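Colicin B (Escherichia coli, PDB 1RH1) forms channels that depolarise the cytoplasmic membrane of Escherichia coli and closely related bacteria, dissipating the energy of the cell. Local coordinates at residues T387-F399 and T467-V481. Sequence-based numbering, arbitrary orientation.
Sequences TDKEAIVNAWKAF and TLGSALIAFGLSATV
Phe475 pushes its ring into the angle between Ala395 and Trp396. The indole receives it end-on: CZ of Phe475 stands over one face, 3.6 Å from CE2 of Trp396, and the two planes meet at 87°, a T-shaped stack in which phenylalanine supplies the edge and tryptophan the face. One flat side of the same phenyl ring is taken by Ala395, whose CB sits 3.7 Å from the ring centroid, almost exactly on the normal, as a CH-pi contact. With chi1 at -81°, CG of Phe475 lies anti to its own carbonyl carbon, and the ring reaches the helix between these two neighbours. The benzo end of the indole reaches helix 467-472, bringing CH2 of Trp396 to 3.6 Å from CB of Ala471, while the carbonyl oxygen of Thr467 lies at the indole's edge. Phe399 approaches the same methyl, its CE1 3.7 Å from CB of Ala471.

All this belongs to the helical pore-forming domain of a channel colicin. Helix 386-398 lies across the loop joining helices 457-472 and 479-495, the predicted membrane-spanning pair, so the contact packs the helix against one side of that connection, through Phe475 and Leu477. Ile432 of helix 420-435 also touches Trp396, tying the indole to a further helix.

Beyond the loop, Val481 divides its branches between two residues. CG1, anti to the backbone N at chi1 -176°, lies 3.8 Å from CG1 of Ile392; CG2 comes 3.5 Å from CG of Asp388, an apolar methyl against the carboxylate, whose OD2 has a weak hydrogen bond from Asn385. Between this valine and the aromatic group, CD2 of Leu477 lies 3.9 Å from CB of Ala395 and also approaches the carbonyl oxygen of Ala391.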
loop_
_atom_site.group_PDB
_atom_site.type_symbol
_atom_site.label_atom_id
_atom_site.label_comp_id
_atom_site.label_asym_id
_atom_site.label_seq_id
_atom_site.Cartn_x
_atom_site.Cartn_y
_atom_site.Cartn_z
ATOM N N THR A 387 -18.514 49.681 -19.423
ATOM C CA THR A 387 -17.177 49.856 -19.934
ATOM C C THR A 387 -16.283 48.824 -19.259
ATOM O O THR A 387 -15.454 48.200 -19.923
ATOM C CB THR A 387 -16.757 51.301 -19.631
ATOM O OG1 THR A 387 -17.866 52.125 -19.971
ATOM C CG2 THR A 387 -15.586 51.776 -20.464
ATOM N N ASP A 388 -16.441 48.627 -17.944
ATOM C CA ASP A 388 -15.713 47.586 -17.236
ATOM C C ASP A 388 -16.215 46.199 -17.598
ATOM O O ASP A 388 -15.400 45.292 -17.749
ATOM C CB ASP A 388 -15.855 47.749 -15.741
ATOM C CG ASP A 388 -15.208 48.987 -15.150
ATOM O OD1 ASP A 388 -14.441 49.658 -15.850
ATOM O OD2 ASP A 388 -15.475 49.263 -13.971
ATOM N N LYS A 389 -17.529 46.003 -17.748
ATOM C CA LYS A 389 -18.107 44.735 -18.135
ATOM C C LYS A 389 -17.503 44.363 -19.469
ATOM O O LYS A 389 -16.937 43.278 -19.596
ATOM C CB LYS A 389 -19.606 44.885 -18.261
ATOM C CG LYS A 389 -20.477 43.644 -18.411
ATOM C CD LYS A 389 -21.952 44.102 -18.437
ATOM C CE LYS A 389 -22.550 44.474 -17.060
ATOM N NZ LYS A 389 -23.413 45.656 -17.089
ATOM N N GLU A 390 -17.499 45.315 -20.416
ATOM C CA GLU A 390 -16.936 45.098 -21.739
ATOM C C GLU A 390 -15.475 44.659 -21.715
ATOM O O GLU A 390 -15.054 43.829 -22.517
ATOM C CB GLU A 390 -17.076 46.370 -22.543
ATOM C CG GLU A 390 -16.704 46.218 -24.021
ATOM C CD GLU A 390 -17.678 45.413 -24.900
ATOM O OE1 GLU A 390 -18.640 46.022 -25.386
ATOM O OE2 GLU A 390 -17.473 44.205 -25.125
ATOM N N ALA A 391 -14.691 45.162 -20.760
ATOM C CA ALA A 391 -13.296 44.805 -20.607
ATOM C C ALA A 391 -13.126 43.378 -20.134
ATOM O O ALA A 391 -12.192 42.728 -20.597
ATOM C CB ALA A 391 -12.619 45.701 -19.597
ATOM N N ILE A 392 -14.004 42.841 -19.269
ATOM C CA ILE A 392 -13.864 41.472 -18.765
ATOM C C ILE A 392 -14.225 40.434 -19.813
ATOM O O ILE A 392 -13.573 39.398 -19.994
ATOM C CB ILE A 392 -14.758 41.234 -17.574
ATOM C CG1 ILE A 392 -14.863 42.410 -16.638
ATOM C CG2 ILE A 392 -14.080 40.132 -16.799
ATOM C CD1 ILE A 392 -15.974 42.356 -15.574
ATOM N N VAL A 393 -15.317 40.759 -20.503
ATOM C CA VAL A 393 -15.805 39.951 -21.591
ATOM C C VAL A 393 -14.704 39.849 -22.619
ATOM O O VAL A 393 -14.234 38.743 -22.844
ATOM C CB VAL A 393 -17.052 40.608 -22.156
ATOM C CG1 VAL A 393 -17.532 39.915 -23.418
ATOM C CG2 VAL A 393 -18.137 40.509 -21.107
ATOM N N ASN A 394 -14.212 40.970 -23.158
ATOM C CA ASN A 394 -13.139 40.968 -24.141
ATOM C C ASN A 394 -11.834 40.298 -23.707
ATOM O O ASN A 394 -11.073 39.771 -24.524
ATOM C CB ASN A 394 -12.854 42.383 -24.535
ATOM C CG ASN A 394 -13.881 42.990 -25.472
ATOM O OD1 ASN A 394 -14.182 44.178 -25.374
ATOM N ND2 ASN A 394 -14.440 42.232 -26.413
ATOM N N ALA A 395 -11.572 40.300 -22.399
ATOM C CA ALA A 395 -10.434 39.601 -21.831
ATOM C C ALA A 395 -10.649 38.098 -21.887
ATOM O O ALA A 395 -9.706 37.345 -22.129
ATOM C CB ALA A 395 -10.246 40.007 -20.390
ATOM N N TRP A 396 -11.879 37.633 -21.669
ATOM C CA TRP A 396 -12.146 36.229 -21.853
ATOM C C TRP A 396 -12.123 35.830 -23.328
ATOM O O TRP A 396 -11.604 34.771 -23.658
ATOM C CB TRP A 396 -13.469 35.937 -21.209
ATOM C CG TRP A 396 -13.340 35.659 -19.720
ATOM C CD1 TRP A 396 -13.903 36.481 -18.789
ATOM C CD2 TRP A 396 -12.697 34.583 -19.171
ATOM N NE1 TRP A 396 -13.630 35.930 -17.642
ATOM C CE2 TRP A 396 -12.921 34.806 -17.823
ATOM C CE3 TRP A 396 -11.970 33.466 -19.592
ATOM C CZ2 TRP A 396 -12.424 33.913 -16.880
ATOM C CZ3 TRP A 396 -11.471 32.571 -18.647
ATOM C CH2 TRP A 396 -11.702 32.791 -17.293
ATOM N N LYS A 397 -12.589 36.659 -24.274
ATOM C CA LYS A 397 -12.560 36.373 -25.704
ATOM C C LYS A 397 -11.177 36.134 -26.254
ATOM O O LYS A 397 -11.016 35.499 -27.280
ATOM C CB LYS A 397 -13.129 37.504 -26.491
ATOM C CG LYS A 397 -14.572 37.748 -26.198
ATOM C CD LYS A 397 -15.005 38.759 -27.221
ATOM C CE LYS A 397 -16.424 38.456 -27.644
ATOM N NZ LYS A 397 -16.472 37.194 -28.354
ATOM N N ALA A 398 -10.151 36.666 -25.596
ATOM C CA ALA A 398 -8.778 36.491 -26.022
ATOM C C ALA A 398 -8.035 35.413 -25.242
ATOM O O ALA A 398 -6.924 35.002 -25.601
ATOM C CB ALA A 398 -8.067 37.800 -25.873
ATOM N N PHE A 399 -8.650 34.906 -24.167
ATOM C CA PHE A 399 -8.096 33.811 -23.395
ATOM C C PHE A 399 -7.780 32.627 -24.297
ATOM O O PHE A 399 -8.506 32.319 -25.229
ATOM C CB PHE A 399 -9.121 33.463 -22.333
ATOM C CG PHE A 399 -8.789 32.288 -21.441
ATOM C CD1 PHE A 399 -8.007 32.486 -20.313
ATOM C CD2 PHE A 399 -9.280 31.022 -21.750
ATOM C CE1 PHE A 399 -7.716 31.414 -19.488
ATOM C CE2 PHE A 399 -8.987 29.947 -20.922
ATOM C CZ PHE A 399 -8.204 30.145 -19.791
ATOM N N THR A 467 -8.601 27.709 -14.049
ATOM C CA THR A 467 -9.041 28.491 -15.205
ATOM C C THR A 467 -9.472 29.887 -14.773
ATOM O O THR A 467 -9.078 30.842 -15.445
ATOM C CB THR A 467 -10.237 27.817 -15.933
ATOM O OG1 THR A 467 -9.825 26.518 -16.335
ATOM C CG2 THR A 467 -10.673 28.588 -17.164
ATOM N N LEU A 468 -10.223 30.048 -13.663
ATOM C CA LEU A 468 -10.635 31.376 -13.235
ATOM C C LEU A 468 -9.515 32.247 -12.671
ATOM O O LEU A 468 -9.372 33.409 -13.046
ATOM C CB LEU A 468 -11.727 31.287 -12.179
ATOM C CG LEU A 468 -13.063 30.677 -12.494
ATOM C CD1 LEU A 468 -14.065 31.178 -11.479
ATOM C CD2 LEU A 468 -13.540 31.095 -13.859
ATOM N N GLY A 469 -8.693 31.684 -11.780
ATOM C CA GLY A 469 -7.623 32.378 -11.086
ATOM C C GLY A 469 -6.488 32.730 -12.010
ATOM O O GLY A 469 -6.137 33.897 -12.133
ATOM N N SER A 470 -5.929 31.734 -12.697
ATOM C CA SER A 470 -4.832 31.995 -13.609
ATOM C C SER A 470 -5.214 32.754 -14.876
ATOM O O SER A 470 -4.380 33.087 -15.709
ATOM C CB SER A 470 -4.155 30.664 -13.951
ATOM O OG SER A 470 -4.990 29.811 -14.694
ATOM N N ALA A 471 -6.490 33.059 -15.045
ATOM C CA ALA A 471 -6.907 33.928 -16.119
ATOM C C ALA A 471 -6.887 35.317 -15.518
ATOM O O ALA A 471 -6.404 36.193 -16.220
ATOM C CB ALA A 471 -8.321 33.637 -16.587
ATOM N N LEU A 472 -7.354 35.556 -14.260
ATOM C CA LEU A 472 -7.357 36.875 -13.592
ATOM C C LEU A 472 -5.958 37.410 -13.315
ATOM O O LEU A 472 -5.733 38.604 -13.535
ATOM C CB LEU A 472 -8.110 36.833 -12.250
ATOM C CG LEU A 472 -7.990 37.999 -11.252
ATOM C CD1 LEU A 472 -8.661 39.225 -11.799
ATOM C CD2 LEU A 472 -8.712 37.689 -9.970
ATOM N N ILE A 473 -4.988 36.579 -12.883
ATOM C CA ILE A 473 -3.650 37.087 -12.625
ATOM C C ILE A 473 -2.903 37.322 -13.924
ATOM O O ILE A 473 -1.712 37.634 -13.904
ATOM C CB ILE A 473 -2.769 36.133 -11.758
ATOM C CG1 ILE A 473 -2.498 34.855 -12.504
ATOM C CG2 ILE A 473 -3.456 35.857 -10.421
ATOM C CD1 ILE A 473 -1.489 33.987 -11.751
ATOM N N ALA A 474 -3.590 37.196 -15.062
ATOM C CA ALA A 474 -3.012 37.354 -16.393
ATOM C C ALA A 474 -3.801 38.311 -17.258
ATOM O O ALA A 474 -3.402 38.604 -18.384
ATOM C CB ALA A 474 -2.976 36.018 -17.136
ATOM N N PHE A 475 -4.945 38.789 -16.788
ATOM C CA PHE A 475 -5.724 39.671 -17.619
ATOM C C PHE A 475 -5.161 41.073 -17.604
ATOM O O PHE A 475 -4.643 41.544 -16.583
ATOM C CB PHE A 475 -7.139 39.734 -17.133
ATOM C CG PHE A 475 -8.058 38.604 -17.541
ATOM C CD1 PHE A 475 -9.310 38.516 -16.909
ATOM C CD2 PHE A 475 -7.695 37.693 -18.537
ATOM C CE1 PHE A 475 -10.204 37.516 -17.274
ATOM C CE2 PHE A 475 -8.595 36.696 -18.894
ATOM C CZ PHE A 475 -9.840 36.614 -18.264
ATOM N N GLY A 476 -5.237 41.726 -18.766
ATOM C CA GLY A 476 -4.882 43.131 -18.807
ATOM C C GLY A 476 -6.110 43.928 -18.358
ATOM O O GLY A 476 -6.923 44.319 -19.218
ATOM N N LEU A 477 -6.309 44.143 -17.037
ATOM C CA LEU A 477 -7.495 44.875 -16.572
ATOM C C LEU A 477 -7.151 45.882 -15.476
ATOM O O LEU A 477 -6.216 45.661 -14.694
ATOM C CB LEU A 477 -8.564 43.943 -15.980
ATOM C CG LEU A 477 -9.029 42.664 -16.645
ATOM C CD1 LEU A 477 -9.814 41.875 -15.623
ATOM C CD2 LEU A 477 -9.824 42.958 -17.897
ATOM N N SER A 478 -7.939 46.970 -15.373
ATOM C CA SER A 478 -7.726 47.984 -14.356
ATOM C C SER A 478 -8.013 47.497 -12.931
ATOM O O SER A 478 -8.562 46.412 -12.752
ATOM C CB SER A 478 -8.598 49.185 -14.688
ATOM O OG SER A 478 -9.933 49.134 -14.203
ATOM N N ALA A 479 -7.659 48.245 -11.883
ATOM C CA ALA A 479 -7.919 47.830 -10.516
ATOM C C ALA A 479 -9.379 47.691 -10.090
ATOM O O ALA A 479 -9.710 46.870 -9.222
ATOM C CB ALA A 479 -7.290 48.794 -9.552
ATOM N N THR A 480 -10.277 48.465 -10.712
ATOM C CA THR A 480 -11.690 48.427 -10.351
ATOM C C THR A 480 -12.236 47.079 -10.725
ATOM O O THR A 480 -12.844 46.391 -9.912
ATOM C CB THR A 480 -12.512 49.460 -11.089
ATOM O OG1 THR A 480 -11.716 50.619 -11.214
ATOM C CG2 THR A 480 -13.773 49.824 -10.332
ATOM N N VAL A 481 -11.887 46.740 -11.969
ATOM C CA VAL A 481 -12.220 45.499 -12.630
ATOM C C VAL A 481 -11.554 44.340 -11.914
ATOM O O VAL A 481 -12.286 43.451 -11.500
ATOM C CB VAL A 481 -11.768 45.603 -14.083
ATOM C CG1 VAL A 481 -12.170 44.380 -14.865
ATOM C CG2 VAL A 481 -12.452 46.797 -14.713
#